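Uncharacterized protein Atu2773 (PDB 2QV5) is of unknown function but is probably a divergent relative of the polysaccharide deacetylases, enzymes that remove acetyl groups from sugar polymers. Local coordinates at residues R70-A75 / A121-Y126; Q47-D52 / E222-I227; R22-A27 / E240-S245. One frame throughout, in Å; residues are numbered along the deposited sequence. Where two conformers were deposited one is given.

Contact 1 (R70-A75 / A121-Y126)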
loop_
_atom_site.group_PDB
_atom_site.type_symbol
_atom_site.label_atom_id
_atom_site.label_comp_id
_atom_site.label_asym_id
_atom_site.label_seq_id
_atom_site.Cartn_x
_atom_site.Cartn_y
_atom_site.Cartn_z
ATOM N N ARG A 70 -11.616 8.184 -11.498
ATOM C CA ARG A 70 -10.926 9.426 -11.886
ATOM C C ARG A 70 -9.479 9.444 -11.385
ATOM O O ARG A 70 -8.546 9.679 -12.163
ATOM C CB ARG A 70 -11.653 10.683 -11.365
ATOM C CG ARG A 70 -10.925 11.956 -11.757
ATOM C CD ARG A 70 -11.188 13.139 -10.839
ATOM N NE ARG A 70 -10.538 14.327 -11.392
ATOM C CZ ARG A 70 -10.893 15.582 -11.141
ATOM N NH1 ARG A 70 -11.898 15.846 -10.327
ATOM N NH2 ARG A 70 -10.233 16.579 -11.711
ATOM N N TRP A 71 -9.292 9.192 -10.090
ATOM C CA TRP A 71 -7.951 9.259 -9.501
ATOM C C TRP A 71 -7.057 8.109 -10.004
ATOM O O TRP A 71 -5.858 8.286 -10.170
ATOM C CB TRP A 71 -8.004 9.386 -7.960
ATOM C CG TRP A 71 -8.776 10.623 -7.539
ATOM C CD1 TRP A 71 -9.881 10.666 -6.743
ATOM C CD2 TRP A 71 -8.533 11.980 -7.963
ATOM N NE1 TRP A 71 -10.331 11.956 -6.627
ATOM C CE2 TRP A 71 -9.527 12.784 -7.366
ATOM C CE3 TRP A 71 -7.568 12.591 -8.779
ATOM C CZ2 TRP A 71 -9.586 14.165 -7.560
ATOM C CZ3 TRP A 71 -7.634 13.966 -8.975
ATOM C CH2 TRP A 71 -8.642 14.734 -8.374
ATOM N N MET A 72 -7.673 6.965 -10.294
ATOM C CA MET A 72 -6.998 5.793 -10.898
ATOM C C MET A 72 -6.369 6.186 -12.260
ATOM O O MET A 72 -5.162 6.005 -12.491
ATOM C CB MET A 72 -8.051 4.688 -11.101
ATOM C CG MET A 72 -7.639 3.232 -11.002
ATOM S SD MET A 72 -8.435 2.331 -12.370
ATOM C CE MET A 72 -7.225 2.905 -13.550
ATOM N N GLN A 73 -7.190 6.745 -13.147
ATOM C CA GLN A 73 -6.744 7.131 -14.490
ATOM C C GLN A 73 -5.686 8.235 -14.472
ATOM O O GLN A 73 -4.741 8.169 -15.247
ATOM C CB GLN A 73 -7.939 7.561 -15.359
ATOM C CG GLN A 73 -8.924 6.433 -15.684
ATOM C CD GLN A 73 -10.245 6.938 -16.276
ATOM O OE1 GLN A 73 -10.326 8.045 -16.816
ATOM N NE2 GLN A 73 -11.282 6.116 -16.176
ATOM N N ASP A 74 -5.848 9.231 -13.594
ATOM C CA ASP A 74 -4.861 10.294 -13.405
ATOM C C ASP A 74 -3.528 9.731 -12.910
ATOM O O ASP A 74 -2.474 10.063 -13.449
ATOM C CB ASP A 74 -5.359 11.357 -12.405
ATOM C CG ASP A 74 -6.486 12.231 -12.962
ATOM O OD1 ASP A 74 -7.040 11.933 -14.045
ATOM O OD2 ASP A 74 -6.824 13.232 -12.295
ATOM N N ALA A 75 -3.580 8.860 -11.910
ATOM C CA ALA A 75 -2.347 8.278 -11.348
ATOM C C ALA A 75 -1.578 7.440 -12.368
ATOM O O ALA A 75 -0.367 7.621 -12.534
ATOM C CB ALA A 75 -2.662 7.464 -10.112
ATOM N N ALA A 121 -12.959 -4.906 -6.737
ATOM C CA ALA A 121 -13.601 -4.594 -8.006
ATOM C C ALA A 121 -13.741 -3.094 -8.265
ATOM O O ALA A 121 -14.142 -2.686 -9.357
ATOM C CB ALA A 121 -14.978 -5.282 -8.060
ATOM N N LYS A 122 -13.399 -2.270 -7.277
ATOM C CA LYS A 122 -13.626 -0.825 -7.392
ATOM C C LYS A 122 -12.614 -0.067 -8.242
ATOM O O LYS A 122 -12.932 0.993 -8.786
ATOM C CB LYS A 122 -13.761 -0.199 -6.011
ATOM C CG LYS A 122 -15.120 -0.476 -5.386
ATOM C CD LYS A 122 -15.163 0.015 -3.971
ATOM C CE LYS A 122 -16.519 -0.249 -3.348
ATOM N NZ LYS A 122 -16.504 0.153 -1.917
ATOM N N ILE A 123 -11.393 -0.596 -8.334
ATOM C CA ILE A 123 -10.375 -0.095 -9.259
ATOM C C ILE A 123 -9.709 -1.264 -9.996
ATOM O O ILE A 123 -9.979 -2.419 -9.712
ATOM C CB ILE A 123 -9.264 0.742 -8.556
ATOM C CG1 ILE A 123 -8.569 -0.061 -7.454
ATOM C CG2 ILE A 123 -9.824 2.064 -7.985
ATOM C CD1 ILE A 123 -7.230 0.536 -7.049
ATOM N N THR A 124 -8.823 -0.947 -10.929
ATOM C CA THR A 124 -8.043 -1.971 -11.608
ATOM C C THR A 124 -6.606 -1.477 -11.671
ATOM O O THR A 124 -6.325 -0.355 -11.257
ATOM C CB THR A 124 -8.622 -2.319 -13.008
ATOM O OG1 THR A 124 -7.836 -3.355 -13.622
ATOM C CG2 THR A 124 -8.650 -1.106 -13.913
ATOM N N ASN A 125 -5.714 -2.337 -12.162
ATOM C CA ASN A 125 -4.337 -1.989 -12.473
ATOM C C ASN A 125 -3.477 -1.675 -11.255
ATOM O O ASN A 125 -2.565 -0.839 -11.302
ATOM C CB ASN A 125 -4.271 -0.912 -13.569
ATOM C CG ASN A 125 -4.806 -1.420 -14.911
ATOM O OD1 ASN A 125 -5.692 -2.284 -14.971
ATOM N ND2 ASN A 125 -4.251 -0.914 -15.982
ATOM N N TYR A 126 -3.784 -2.369 -10.163
ATOM C CA TYR A 126 -3.000 -2.274 -8.933
ATOM C C TYR A 126 -2.143 -3.529 -8.759
ATOM O O TYR A 126 -2.503 -4.586 -9.255
ATOM C CB TYR A 126 -3.883 -1.997 -7.705
ATOM C CG TYR A 126 -5.037 -2.951 -7.487
ATOM C CD1 TYR A 126 -4.906 -4.059 -6.642
ATOM C CD2 TYR A 126 -6.267 -2.732 -8.097
ATOM C CE1 TYR A 126 -5.974 -4.928 -6.435
ATOM C CE2 TYR A 126 -7.332 -3.589 -7.903
ATOM C CZ TYR A 126 -7.176 -4.683 -7.066
ATOM O OH TYR A 126 -8.242 -5.519 -6.867
#

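Contact 2 (Q47-D52 / E222-I227)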
loop_
_atom_site.group_PDB
_atom_site.type_symbol
_atom_site.label_atom_id
_atom_site.label_comp_id
_atom_site.label_asym_id
_atom_site.label_seq_id
_atom_site.Cartn_x
_atom_site.Cartn_y
_atom_site.Cartn_z
ATOM N N GLN A 47 -6.396 15.320 -5.464
ATOM C CA GLN A 47 -5.931 16.198 -6.546
ATOM C C GLN A 47 -4.521 16.709 -6.289
ATOM O O GLN A 47 -3.684 16.694 -7.191
ATOM C CB GLN A 47 -6.878 17.380 -6.744
ATOM C CG GLN A 47 -6.626 18.158 -8.038
ATOM C CD GLN A 47 -7.689 19.200 -8.318
ATOM O OE1 GLN A 47 -8.463 19.578 -7.432
ATOM N NE2 GLN A 47 -7.729 19.678 -9.559
ATOM N N LYS A 48 -4.273 17.156 -5.059
ATOM C CA LYS A 48 -2.959 17.661 -4.668
ATOM C C LYS A 48 -1.908 16.557 -4.758
ATOM O O LYS A 48 -0.818 16.801 -5.271
ATOM C CB LYS A 48 -2.993 18.252 -3.257
ATOM C CG LYS A 48 -1.751 19.039 -2.901
ATOM C CD LYS A 48 -1.819 19.594 -1.487
ATOM C CE LYS A 48 -0.438 20.063 -1.012
ATOM N NZ LYS A 48 0.247 20.961 -1.999
ATOM N N ALA A 49 -2.258 15.350 -4.295
ATOM C CA ALA A 49 -1.344 14.183 -4.322
ATOM C C ALA A 49 -0.865 13.868 -5.742
ATOM O O ALA A 49 0.321 13.678 -5.962
ATOM C CB ALA A 49 -2.019 12.952 -3.702
ATOM N N ILE A 50 -1.804 13.816 -6.691
ATOM C CA ILE A 50 -1.520 13.535 -8.097
ATOM C C ILE A 50 -0.704 14.668 -8.744
ATOM O O ILE A 50 0.241 14.414 -9.499
ATOM C CB ILE A 50 -2.851 13.351 -8.903
ATOM C CG1 ILE A 50 -3.684 12.186 -8.352
ATOM C CG2 ILE A 50 -2.593 13.186 -10.405
ATOM C CD1 ILE A 50 -3.125 10.825 -8.609
ATOM N N ARG A 51 -1.091 15.909 -8.449
ATOM C CA ARG A 51 -0.399 17.114 -8.943
ATOM C C ARG A 51 1.070 17.209 -8.494
ATOM O O ARG A 51 1.941 17.607 -9.278
ATOM C CB ARG A 51 -1.168 18.350 -8.467
ATOM C CG ARG A 51 -0.746 19.685 -9.042
ATOM C CD ARG A 51 -1.565 20.783 -8.372
ATOM N NE ARG A 51 -0.979 22.110 -8.543
ATOM C CZ ARG A 51 -0.180 22.707 -7.660
ATOM N NH1 ARG A 51 0.142 22.100 -6.522
ATOM N NH2 ARG A 51 0.297 23.921 -7.916
ATOM N N ASP A 52 1.337 16.840 -7.240
ATOM C CA ASP A 52 2.630 17.117 -6.604
ATOM C C ASP A 52 3.642 15.976 -6.496
ATOM O O ASP A 52 4.850 16.223 -6.561
ATOM C CB ASP A 52 2.429 17.724 -5.211
ATOM C CG ASP A 52 1.808 19.110 -5.247
ATOM O OD1 ASP A 52 1.667 19.699 -6.344
ATOM O OD2 ASP A 52 1.449 19.605 -4.159
ATOM N N GLU A 222 0.866 18.265 4.448
ATOM C CA GLU A 222 2.285 18.296 4.867
ATOM C C GLU A 222 3.065 17.076 4.362
ATOM O O GLU A 222 4.233 17.189 3.975
ATOM C CB GLU A 222 2.422 18.417 6.388
ATOM C CG GLU A 222 1.889 19.727 6.974
ATOM C CD GLU A 222 2.873 20.887 6.872
ATOM O OE1 GLU A 222 4.064 20.659 6.564
ATOM O OE2 GLU A 222 2.448 22.040 7.109
ATOM N N SER A 223 2.416 15.914 4.353
ATOM C CA SER A 223 3.070 14.692 3.875
ATOM C C SER A 223 3.403 14.805 2.395
ATOM O O SER A 223 4.512 14.487 1.992
ATOM C CB SER A 223 2.188 13.472 4.101
ATOM O OG SER A 223 1.861 13.364 5.466
ATOM N N ILE A 224 2.425 15.241 1.600
ATOM C CA ILE A 224 2.590 15.397 0.158
ATOM C C ILE A 224 3.759 16.334 -0.157
ATOM O O ILE A 224 4.655 15.974 -0.932
ATOM C CB ILE A 224 1.281 15.898 -0.515
ATOM C CG1 ILE A 224 0.201 14.815 -0.460
ATOM C CG2 ILE A 224 1.534 16.306 -1.960
ATOM C CD1 ILE A 224 -1.201 15.347 -0.666
ATOM N N ALA A 225 3.771 17.504 0.478
ATOM C CA ALA A 225 4.817 18.501 0.241
ATOM C C ALA A 225 6.226 17.988 0.606
ATOM O O ALA A 225 7.167 18.130 -0.190
ATOM C CB ALA A 225 4.482 19.834 0.969
ATOM N N ALA A 226 6.356 17.355 1.769
ATOM C CA ALA A 226 7.645 16.841 2.244
ATOM C C ALA A 226 8.131 15.669 1.411
ATOM O O ALA A 226 9.303 15.611 1.074
ATOM C CB ALA A 226 7.568 16.429 3.716
ATOM N N ILE A 227 7.225 14.745 1.088
ATOM C CA ILE A 227 7.550 13.569 0.275
ATOM C C ILE A 227 7.872 13.955 -1.165
ATOM O O ILE A 227 8.852 13.468 -1.717
ATOM C CB ILE A 227 6.444 12.481 0.372
ATOM C CG1 ILE A 227 6.433 11.890 1.787
ATOM C CG2 ILE A 227 6.612 11.353 -0.677
ATOM C CD1 ILE A 227 5.257 11.057 2.060
#

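Contact 3 (R22-A27 / E240-S245)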
loop_
_atom_site.group_PDB
_atom_site.type_symbol
_atom_site.label_atom_id
_atom_site.label_comp_id
_atom_site.label_asym_id
_atom_site.label_seq_id
_atom_site.Cartn_x
_atom_site.Cartn_y
_atom_site.Cartn_z
ATOM N N ARG A 22 5.585 -0.422 -11.794
ATOM C CA ARG A 22 6.353 0.658 -12.414
ATOM C C ARG A 22 7.797 0.184 -12.692
ATOM O O ARG A 22 8.478 -0.287 -11.778
ATOM C CB ARG A 22 6.332 1.929 -11.562
ATOM C CG ARG A 22 7.251 3.016 -12.118
ATOM C CD ARG A 22 7.233 4.258 -11.273
ATOM N NE ARG A 22 8.199 5.210 -11.796
ATOM C CZ ARG A 22 7.986 6.019 -12.832
ATOM N NH1 ARG A 22 6.815 6.023 -13.472
ATOM N NH2 ARG A 22 8.957 6.834 -13.229
ATOM N N PRO A 23 8.257 0.300 -13.956
ATOM C CA PRO A 23 9.645 -0.062 -14.283
ATOM C C PRO A 23 10.661 0.821 -13.561
ATOM O O PRO A 23 10.377 1.969 -13.244
ATOM C CB PRO A 23 9.742 0.162 -15.800
ATOM C CG PRO A 23 8.374 0.336 -16.280
ATOM C CD PRO A 23 7.519 0.783 -15.136
ATOM N N TRP A 24 11.832 0.265 -13.278
ATOM C CA TRP A 24 12.895 1.002 -12.616
ATOM C C TRP A 24 14.198 0.650 -13.337
ATOM O O TRP A 24 14.170 -0.143 -14.275
ATOM C CB TRP A 24 12.931 0.674 -11.110
ATOM C CG TRP A 24 13.221 -0.771 -10.783
ATOM C CD1 TRP A 24 12.372 -1.843 -10.926
ATOM C CD2 TRP A 24 14.447 -1.298 -10.257
ATOM N NE1 TRP A 24 13.004 -3.001 -10.530
ATOM C CE2 TRP A 24 14.273 -2.696 -10.111
ATOM C CE3 TRP A 24 15.676 -0.722 -9.891
ATOM C CZ2 TRP A 24 15.291 -3.534 -9.617
ATOM C CZ3 TRP A 24 16.691 -1.559 -9.403
ATOM C CH2 TRP A 24 16.487 -2.946 -9.269
ATOM N N SER A 25 15.322 1.244 -12.930
ATOM C CA SER A 25 16.567 1.124 -13.714
ATOM C C SER A 25 17.124 -0.299 -13.818
ATOM O O SER A 25 17.736 -0.643 -14.820
ATOM C CB SER A 25 17.653 2.062 -13.181
ATOM O OG SER A 25 18.171 1.562 -11.961
ATOM N N GLY A 26 16.918 -1.114 -12.786
ATOM C CA GLY A 26 17.503 -2.460 -12.730
ATOM C C GLY A 26 18.900 -2.487 -12.111
ATOM O O GLY A 26 19.418 -3.558 -11.773
ATOM N N ALA A 27 19.493 -1.305 -11.950
ATOM C CA ALA A 27 20.855 -1.135 -11.446
ATOM C C ALA A 27 20.996 -1.334 -9.939
ATOM O O ALA A 27 20.066 -1.083 -9.157
ATOM C CB ALA A 27 21.404 0.236 -11.856
ATOM N N GLU A 240 17.521 5.379 -5.544
ATOM C CA GLU A 240 16.465 5.265 -6.543
ATOM C C GLU A 240 15.116 5.000 -5.863
ATOM O O GLU A 240 14.972 4.039 -5.103
ATOM C CB GLU A 240 16.787 4.171 -7.575
ATOM C CG GLU A 240 15.732 4.069 -8.701
ATOM C CD GLU A 240 16.165 3.242 -9.906
ATOM O OE1 GLU A 240 17.262 2.644 -9.875
ATOM O OE2 GLU A 240 15.402 3.210 -10.908
ATOM N N ILE A 241 14.128 5.854 -6.128
ATOM C CA ILE A 241 12.747 5.577 -5.665
ATOM C C ILE A 241 12.048 4.642 -6.658
ATOM O O ILE A 241 11.957 4.944 -7.847
ATOM C CB ILE A 241 11.909 6.876 -5.465
ATOM C CG1 ILE A 241 12.732 7.970 -4.738
ATOM C CG2 ILE A 241 10.556 6.563 -4.782
ATOM C CD1 ILE A 241 13.060 7.684 -3.288
ATOM N N VAL A 242 11.610 3.486 -6.174
ATOM C CA VAL A 242 11.007 2.475 -7.033
ATOM C C VAL A 242 9.607 2.137 -6.533
ATOM O O VAL A 242 9.291 2.393 -5.371
ATOM C CB VAL A 242 11.877 1.184 -7.104
ATOM C CG1 VAL A 242 13.292 1.510 -7.591
ATOM C CG2 VAL A 242 11.949 0.474 -5.747
ATOM N N GLY A 243 8.771 1.575 -7.402
ATOM C CA GLY A 243 7.462 1.045 -6.977
ATOM C C GLY A 243 7.617 -0.050 -5.932
ATOM O O GLY A 243 8.648 -0.734 -5.892
ATOM N N VAL A 244 6.608 -0.202 -5.072
ATOM C CA VAL A 244 6.593 -1.240 -4.027
ATOM C C VAL A 244 6.867 -2.650 -4.565
ATOM O O VAL A 244 7.603 -3.414 -3.934
ATOM C CB VAL A 244 5.271 -1.207 -3.207
ATOM C CG1 VAL A 244 5.029 -2.506 -2.456
ATOM C CG2 VAL A 244 5.336 -0.077 -2.214
ATOM N N SER A 245 6.290 -2.975 -5.726
ATOM C CA SER A 245 6.484 -4.287 -6.358
ATOM C C SER A 245 7.950 -4.634 -6.596
ATOM O O SER A 245 8.329 -5.804 -6.542
ATOM C CB SER A 245 5.725 -4.377 -7.679
ATOM O OG SER A 245 5.943 -5.639 -8.277
HETATM O O HOH W 1 9.672 1.534 -9.997
HETATM O O HOH W 2 10.698 4.081 -10.601
HETATM O O HOH W 3 19.236 1.578 -8.080
#

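Contact 1 (R70-A75 / A121-Y126)
Met72, on helix 68-78, faces Ile123 in the loop 121-126, their CA atoms 7.0 Å apart, as a helix meets the loop that carries the chain into the next parallel strand. The fold is a parallel beta/alpha one: helix 68-78 joins strands 58-62 and 82-88, helix 109-120 belongs to the following connection, and the loop leads from that second helix into strand 128-131. The contact illustrates how one methionine can meet two kinds of partner. The chain of Met72 bends at its second and third torsions instead of reaching straight out, and it lies across Ile123 at a slant. Its CG rests against the branch point of the isoleucine, 3.9 Å from Ile123 CB. Ile123 sets CG2 beside its own backbone N (CG1 has chi1 57°), and this methyl also touches Met72 CG. Ile123 reaches Phe61 and Ile82 as well, tying the buried contact to the sheet. Beyond CG, the sulfur turns to the backbone of Thr124. The amide Thr124 N points almost straight at Met72 SD, 3.6 Å away with an angle of 167° at the hydrogen, a weak bond given the length and the soft acceptor. Thr124 CG2 packs 3.8 Å from the same sulfur. Thr124 OG1 donates to Asn125 OD1 at 2.8 Å, tilted 16° from the plane of the amide carbonyl.

Contact 2 (Q47-D52 / E222-I227)
The carbonyl oxygen of Asp52, a residue whose side chain packs on Ile224, is gripped by two groups of helix 221-233: Arg232 NH2 and, weakly, Ser228 OG. Asp52 is the last residue of helix 43-52, and these bonds tie that end to the neighbouring helix. In this parallel beta/alpha fold helix 43-52 lies in the connection from strand 30-39 to 58-62 and helix 221-233 in that from 212-218 to 239-241; their short segments are only 3° from parallel, with axes 9.9 Å apart. Such a pair shows how one branched side chain can serve several partners on a neighbouring helix. Ile224 takes that part, its CA lying 6.1 Å from the CA of Ala49. Its two ends divide the work. Ile224 CD1 reaches over the backbone of helix 43-52, 3.8 Å from Ala49 N, and touches Ala49 CB at 4.0 Å. Ile224 CG2, which stands anti to the isoleucine's own nitrogen, turns instead to Asp52 CB at 3.7 Å, the two side chains crossing at about a right angle. Beside Ile224, Lys48, Arg51 and Asp52 form a salt-bridge network within helix 43-52: Lys48, stretched out until a turn at its last torsion (chi4 50°), spans one helical turn to Asp52. Arg51 NH1 lies 2.8 Å from Asp52 OD1, while Lys48 NZ donates to Asp52 OD2, also at 2.8 Å, nearly along the C-O bond direction.

Contact 3 (R22-A27 / E240-S245)
Ser25 and Glu240 make the tight half of this contact, where one carboxylate takes both a backbone and a side-chain donor from the same residue. Ser25 N points at Glu240 OE2, 2.8 Å away with an angle of 161°, arriving on the syn side but 18° out of the carboxylate plane. Ser25 OG donates to Glu240 OE1 at 2.5 Å, using the syn lone pair. The glutamate reaches them because its CG stands anti to the backbone N and the rest of its chain is extended. Ser25 OG also accepts from Ala27 N, an ST turn that fixes the hydroxyl's place. Glu240 belongs to strand 239-241, the last strand of the parallel sheet in chain order, and is backbone-bonded to Thr30 and Val32 of strand 30-39; the contact thus folds the loop leading into that strand back over its sheet neighbour. Beside the carboxylate, Trp24 CB sits 3.5 Å from Glu240 OE2, and the indole presents its edge to the carboxyl group, the two planes 67° apart. Val242 CG1 touches Trp24 CB at 3.6 Å, while Arg31 makes a cation-pi contact with the ring. At the Arg22 end the packing gives way to water. No direct bond joins the segments there: one water accepts a hydrogen bond from Gly243 N at 2.7 Å and lies 2.8 Å from Arg22 O, and a second accepts from Arg22 NE at 3.0 Å and stands near Ile241 O. A third lies by the tight half, between Glu240 OE1 and Ala27 O.

Overall arrangement
Contacts 1 and 2 adjoin, their centres about 18 Å apart, and meet along the neighbouring helices 68-78 and 43-52: Trp71 CH2 lies 3.6 Å from Gln47 CB, and Ala75 CB is 3.7 Å from Ile50 CD1. Three helices, 68-78, 43-52 and 221-233, are thereby linked in a row. Contact 3 stands apart, its centre about 20 Å from each of the others and its nearest atoms about 7 Å away. Its strand 239-241 follows helix 221-233 of contact 2, whereas its loop 22-27 precedes both segments of that contact. No active site is established here. A glycerol, probably from the crystallisation liquor, lies about 3 Å from the Trp24 side chain, its O2 hydrogen-bonded to Trp24 O.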